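Local coordinates for protein lipocalin allergen (Canis lupus familiaris, PDB 4ODD) that probably binds small molecules inside a lipocalin beta-barrel and is a dog dander allergen, at residues D74-G79 with G84-I89; D26-N31 with N144-G149. All blocks are in the same frame, centred on the assembly; numbering follows the deposited sequence.

Contact 1 (D74-G79 with G84-I89); sequences DNLIKG and GNYFRI
Two N-H groups of one asparagine converge on Gly79 O: Asn85 ND2 reaches it over 3.1 Å with the oxygen in the amide plane, and Asn85 N adds a weak bond. The main partner of ND2 is Tyr81 O, with Gly79 O the further one, and Asn103 ND2 donates to Asn85 OD1. The two strands form an antiparallel beta hairpin in the wall of the lipocalin barrel. Ile77 and Phe87 form a regular hydrogen-bonded pair, with Ile77 N to Phe87 O at 2.8 Å and Phe87 N returning a bond to Ile77 O.

Their side chains run side by side into the barrel interior, where Phe87 also meets Phe52 edge-to-face. On the other face, Leu76 CD2 reaches the edge of the Tyr86 ring, in its plane, at CD1 (3.8 Å). Lys78, with CG anti to its backbone N (chi1 178°) and an extended chain, runs beside that ring and brings CE to 3.5 Å from Tyr86 OH. Leu76 CD1 stands 3.7 Å above the centre of the Arg88 guanidinium plane, while Arg88 NH1 reaches Asp74 O in a weak bond of 3.0 Å.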
loop_
_atom_site.group_PDB
_atom_site.type_symbol
_atom_site.label_atom_id
_atom_site.label_comp_id
_atom_site.label_asym_id
_atom_site.label_seq_id
_atom_site.Cartn_x
_atom_site.Cartn_y
_atom_site.Cartn_z
ATOM N N ASP A 74 -14.729 -9.184 8.581
ATOM C CA ASP A 74 -14.869 -7.745 8.420
ATOM C C ASP A 74 -13.752 -7.202 7.539
ATOM O O ASP A 74 -13.400 -6.024 7.615
ATOM C CB ASP A 74 -14.898 -7.038 9.777
ATOM C CG ASP A 74 -16.029 -7.528 10.659
ATOM O OD1 ASP A 74 -17.075 -7.953 10.121
ATOM O OD2 ASP A 74 -15.866 -7.493 11.894
ATOM N N ASN A 75 -13.191 -8.089 6.715
ATOM C CA ASN A 75 -12.312 -7.693 5.619
ATOM C C ASN A 75 -10.950 -7.139 6.022
ATOM O O ASN A 75 -10.402 -6.268 5.348
ATOM C CB ASN A 75 -13.022 -6.665 4.743
ATOM C CG ASN A 75 -14.392 -7.122 4.310
ATOM O OD1 ASN A 75 -15.155 -7.697 5.095
ATOM N ND2 ASN A 75 -14.713 -6.875 3.046
ATOM N N LEU A 76 -10.407 -7.630 7.123
ATOM C CA LEU A 76 -9.089 -7.197 7.530
ATOM C C LEU A 76 -8.065 -8.122 6.900
ATOM O O LEU A 76 -8.130 -9.345 7.090
ATOM C CB LEU A 76 -8.950 -7.208 9.047
ATOM C CG LEU A 76 -7.569 -6.795 9.559
ATOM C CD1 LEU A 76 -7.178 -5.328 9.166
ATOM C CD2 LEU A 76 -7.512 -6.989 11.055
ATOM N N ILE A 77 -7.136 -7.546 6.131
ATOM C CA ILE A 77 -6.140 -8.357 5.458
ATOM C C ILE A 77 -4.890 -8.396 6.299
ATOM O O ILE A 77 -4.363 -7.354 6.691
ATOM C CB ILE A 77 -5.816 -7.846 4.056
ATOM C CG1 ILE A 77 -7.064 -7.868 3.174
ATOM C CG2 ILE A 77 -4.787 -8.737 3.417
ATOM C CD1 ILE A 77 -7.539 -6.487 2.744
ATOM N N LYS A 78 -4.423 -9.605 6.578
ATOM C CA LYS A 78 -3.332 -9.827 7.519
ATOM C C LYS A 78 -2.250 -10.613 6.795
ATOM O O LYS A 78 -2.531 -11.620 6.134
ATOM C CB LYS A 78 -3.862 -10.613 8.743
ATOM C CG LYS A 78 -2.823 -10.993 9.833
ATOM C CD LYS A 78 -3.486 -11.739 11.010
ATOM C CE LYS A 78 -2.604 -11.782 12.286
ATOM N NZ LYS A 78 -3.415 -12.004 13.544
ATOM N N GLY A 79 -1.009 -10.167 6.910
ATOM C CA GLY A 79 0.069 -10.838 6.221
ATOM C C GLY A 79 1.430 -10.415 6.721
ATOM O O GLY A 79 1.591 -9.309 7.261
ATOM N N GLY A 84 4.337 -8.016 11.244
ATOM C CA GLY A 84 2.918 -8.271 11.068
ATOM C C GLY A 84 2.234 -7.066 10.464
ATOM O O GLY A 84 2.577 -5.922 10.762
ATOM N N ASN A 85 1.282 -7.326 9.580
ATOM C CA ASN A 85 0.562 -6.264 8.915
ATOM C C ASN A 85 -0.932 -6.484 8.996
ATOM O O ASN A 85 -1.416 -7.591 8.787
ATOM C CB ASN A 85 1.007 -6.138 7.461
ATOM C CG ASN A 85 2.454 -5.772 7.332
ATOM O OD1 ASN A 85 2.817 -4.601 7.435
ATOM N ND2 ASN A 85 3.303 -6.768 7.107
ATOM N N TYR A 86 -1.649 -5.416 9.316
ATOM C CA TYR A 86 -3.091 -5.425 9.350
ATOM C C TYR A 86 -3.539 -4.358 8.365
ATOM O O TYR A 86 -3.373 -3.146 8.586
ATOM C CB TYR A 86 -3.587 -5.171 10.777
ATOM C CG TYR A 86 -3.050 -6.212 11.747
ATOM C CD1 TYR A 86 -3.862 -7.241 12.226
ATOM C CD2 TYR A 86 -1.717 -6.194 12.144
ATOM C CE1 TYR A 86 -3.356 -8.215 13.089
ATOM C CE2 TYR A 86 -1.205 -7.159 13.000
ATOM C CZ TYR A 86 -2.022 -8.159 13.469
ATOM O OH TYR A 86 -1.507 -9.107 14.312
ATOM N N PHE A 87 -4.093 -4.831 7.254
ATOM C CA PHE A 87 -4.301 -3.996 6.093
ATOM C C PHE A 87 -5.769 -3.877 5.730
ATOM O O PHE A 87 -6.554 -4.821 5.914
ATOM C CB PHE A 87 -3.496 -4.564 4.916
ATOM C CG PHE A 87 -3.573 -3.740 3.678
ATOM C CD1 PHE A 87 -4.316 -4.171 2.588
ATOM C CD2 PHE A 87 -2.917 -2.521 3.600
ATOM C CE1 PHE A 87 -4.392 -3.401 1.431
ATOM C CE2 PHE A 87 -2.994 -1.745 2.453
ATOM C CZ PHE A 87 -3.730 -2.185 1.366
ATOM N N ARG A 88 -6.132 -2.716 5.194
ATOM C CA ARG A 88 -7.500 -2.472 4.787
ATOM C C ARG A 88 -7.531 -1.635 3.532
ATOM O O ARG A 88 -6.750 -0.706 3.383
ATOM C CB ARG A 88 -8.281 -1.764 5.900
ATOM C CG ARG A 88 -8.634 -2.648 7.105
ATOM C CD ARG A 88 -9.681 -1.977 8.006
ATOM N NE ARG A 88 -9.869 -2.644 9.297
ATOM C CZ ARG A 88 -10.514 -3.796 9.475
ATOM N NH1 ARG A 88 -11.028 -4.451 8.446
ATOM N NH2 ARG A 88 -10.633 -4.311 10.694
ATOM N N ILE A 89 -8.424 -1.977 2.616
ATOM C CA ILE A 89 -8.733 -1.095 1.514
ATOM C C ILE A 89 -9.719 -0.069 2.044
ATOM O O ILE A 89 -10.790 -0.425 2.523
ATOM C CB ILE A 89 -9.399 -1.862 0.381
ATOM C CG1 ILE A 89 -8.578 -3.104 0.042
ATOM C CG2 ILE A 89 -9.566 -0.969 -0.844
ATOM C CD1 ILE A 89 -7.154 -2.787 -0.264
#

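Contact 2 (D26-N31 with N144-G149)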
loop_
_atom_site.group_PDB
_atom_site.type_symbol
_atom_site.label_atom_id
_atom_site.label_comp_id
_atom_site.label_asym_id
_atom_site.label_seq_id
_atom_site.Cartn_x
_atom_site.Cartn_y
_atom_site.Cartn_z
ATOM N N ASP A 26 11.281 7.230 8.342
ATOM C CA ASP A 26 12.315 6.264 7.975
ATOM C C ASP A 26 11.757 5.097 7.146
ATOM O O ASP A 26 12.412 4.606 6.224
ATOM C CB ASP A 26 13.030 5.750 9.231
ATOM C CG ASP A 26 12.110 5.719 10.463
ATOM O OD1 ASP A 26 11.973 6.770 11.141
ATOM O OD2 ASP A 26 11.524 4.649 10.758
ATOM N N LYS A 27 10.535 4.677 7.472
ATOM C CA LYS A 27 9.918 3.492 6.882
ATOM C C LYS A 27 9.640 3.610 5.384
ATOM O O LYS A 27 9.725 2.630 4.645
ATOM C CB LYS A 27 8.631 3.167 7.639
ATOM C CG LYS A 27 8.858 2.698 9.068
ATOM C CD LYS A 27 9.615 1.373 9.094
ATOM C CE LYS A 27 9.705 0.803 10.509
ATOM N NZ LYS A 27 10.407 -0.518 10.531
ATOM N N ILE A 28 9.292 4.811 4.947
ATOM C CA ILE A 28 8.961 5.050 3.553
ATOM C C ILE A 28 10.031 5.898 2.875
ATOM O O ILE A 28 9.883 6.306 1.721
ATOM C CB ILE A 28 7.619 5.787 3.429
ATOM C CG1 ILE A 28 7.685 7.122 4.194
ATOM C CG2 ILE A 28 6.474 4.907 3.940
ATOM C CD1 ILE A 28 6.403 7.936 4.140
ATOM N N GLY A 29 11.105 6.175 3.605
ATOM C CA GLY A 29 12.208 6.941 3.067
ATOM C C GLY A 29 13.056 6.042 2.199
ATOM O O GLY A 29 12.698 4.871 1.982
ATOM N N GLU A 30 14.173 6.575 1.701
ATOM C CA GLU A 30 15.074 5.768 0.894
ATOM C C GLU A 30 15.563 4.580 1.706
ATOM O O GLU A 30 16.043 4.735 2.826
ATOM C CB GLU A 30 16.250 6.580 0.348
ATOM C CG GLU A 30 16.991 5.870 -0.800
ATOM C CD GLU A 30 16.051 5.376 -1.914
ATOM O OE1 GLU A 30 15.894 6.104 -2.924
ATOM O OE2 GLU A 30 15.475 4.263 -1.782
ATOM N N ASN A 31 15.407 3.391 1.134
ATOM C CA ASN A 31 15.752 2.155 1.811
ATOM C C ASN A 31 14.761 1.725 2.884
ATOM O O ASN A 31 15.014 0.760 3.600
ATOM C CB ASN A 31 17.156 2.235 2.387
ATOM C CG ASN A 31 17.970 1.028 2.040
ATOM O OD1 ASN A 31 18.303 0.816 0.872
ATOM N ND2 ASN A 31 18.281 0.207 3.041
ATOM N N ASN A 144 4.758 14.125 6.093
ATOM C CA ASN A 144 5.188 12.745 5.933
ATOM C C ASN A 144 4.601 12.105 4.678
ATOM O O ASN A 144 4.663 10.893 4.513
ATOM C CB ASN A 144 4.860 11.920 7.182
ATOM C CG ASN A 144 5.770 12.247 8.360
ATOM O OD1 ASN A 144 6.772 12.945 8.210
ATOM N ND2 ASN A 144 5.434 11.729 9.531
ATOM N N ILE A 145 4.045 12.928 3.794
ATOM C CA ILE A 145 3.506 12.438 2.531
ATOM C C ILE A 145 4.567 12.464 1.439
ATOM O O ILE A 145 5.255 13.469 1.261
ATOM C CB ILE A 145 2.311 13.273 2.063
ATOM C CG1 ILE A 145 1.133 13.096 3.022
ATOM C CG2 ILE A 145 1.919 12.892 0.633
ATOM C CD1 ILE A 145 -0.106 13.894 2.625
ATOM N N ILE A 146 4.702 11.362 0.708
ATOM C CA ILE A 146 5.703 11.262 -0.359
ATOM C C ILE A 146 5.085 10.804 -1.681
ATOM O O ILE A 146 4.296 9.850 -1.721
ATOM C CB ILE A 146 6.808 10.278 0.016
ATOM C CG1 ILE A 146 7.549 10.768 1.250
ATOM C CG2 ILE A 146 7.774 10.089 -1.131
ATOM C CD1 ILE A 146 8.541 9.762 1.757
ATOM N N TYR A 147 5.446 11.490 -2.763
ATOM C CA TYR A 147 4.982 11.107 -4.096
ATOM C C TYR A 147 5.990 10.132 -4.723
ATOM O O TYR A 147 7.195 10.414 -4.790
ATOM C CB TYR A 147 4.754 12.353 -4.965
ATOM C CG TYR A 147 4.367 12.045 -6.393
ATOM C CD1 TYR A 147 3.133 11.484 -6.694
ATOM C CD2 TYR A 147 5.241 12.305 -7.441
ATOM C CE1 TYR A 147 2.785 11.186 -8.006
ATOM C CE2 TYR A 147 4.900 12.007 -8.750
ATOM C CZ TYR A 147 3.672 11.452 -9.033
ATOM O OH TYR A 147 3.334 11.164 -10.350
ATOM N N LEU A 148 5.505 8.961 -5.131
ATOM C CA LEU A 148 6.398 7.933 -5.678
ATOM C C LEU A 148 6.108 7.694 -7.134
ATOM O O LEU A 148 6.823 6.935 -7.790
ATOM C CB LEU A 148 6.266 6.618 -4.920
ATOM C CG LEU A 148 6.749 6.628 -3.472
ATOM C CD1 LEU A 148 6.518 5.244 -2.818
ATOM C CD2 LEU A 148 8.215 7.042 -3.419
ATOM N N GLY A 149 5.057 8.353 -7.625
ATOM C CA GLY A 149 4.646 8.261 -9.014
ATOM C C GLY A 149 5.737 8.445 -10.061
ATOM O O GLY A 149 5.650 7.867 -11.151
#
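Ile28 and Ile146 approach each other obliquely from opposite segments, each presenting the end of its longer branch. Both side chains set out toward the other segment, and the meeting is between delta methyls: Ile28 CD1 lies 3.7 Å from Ile146 CD1. The latter methyl is equally close to Ile28 CG1, so it rests against the last C-C bond of Ile28 and not against a single atom. In Ile28, CG1 sits between the backbone N and the carbonyl carbon (chi1 58°), and the extended branch beyond it carries CD1 far enough to come within 3.5 Å of Asn144 O. That approach is a plain van der Waals contact, and no hydrogen bond joins the two segments. On the strand side, Ile146 has CG1 beside its own backbone N (chi1 -63°), and from there the extended branch delivers CD1 to Ile28.

In lipocalin terms, the short helix 25-28 belongs to the long loop between the first two strands of the barrel, and 145-147 is the late strand that pairs antiparallel with strand 13-22. Ile146 bonds through its backbone to Val20, while Ile28 also leans on Ser22, and the isoleucine pair lies where the helix 25-28 region faces that strand pairing. Alternation along the strand sends Ile145 the other way, onto Phe131 and Lys132 of helix 125-137. Just before Ile145, the Asn144 side chain turns to strand 13-22, where ND2 makes a weak hydrogen bond to Ser22 O.

In the fold
The two contacts sit on opposite sides of the chain's centre, their own centres about 21 Å apart and their nearest atoms about 9 Å apart. In sequence, contact 1 falls between the halves of contact 2: 26-31 comes first, then the hairpin of 74-79 and 84-89, and last 144-149. Both reach the same curled antiparallel sheet, contact 1 joining two neighbouring strands and contact 2 setting the loop after strand 13-22 against that strand's late partner. The loop connects the two regions: Phe34 touches both Ile28 and Asn85, and Lys27 touches Asn82 in the hairpin turn. This is consistent with a lipocalin barrel whose first loop folds over the end where a small molecule would probably enter.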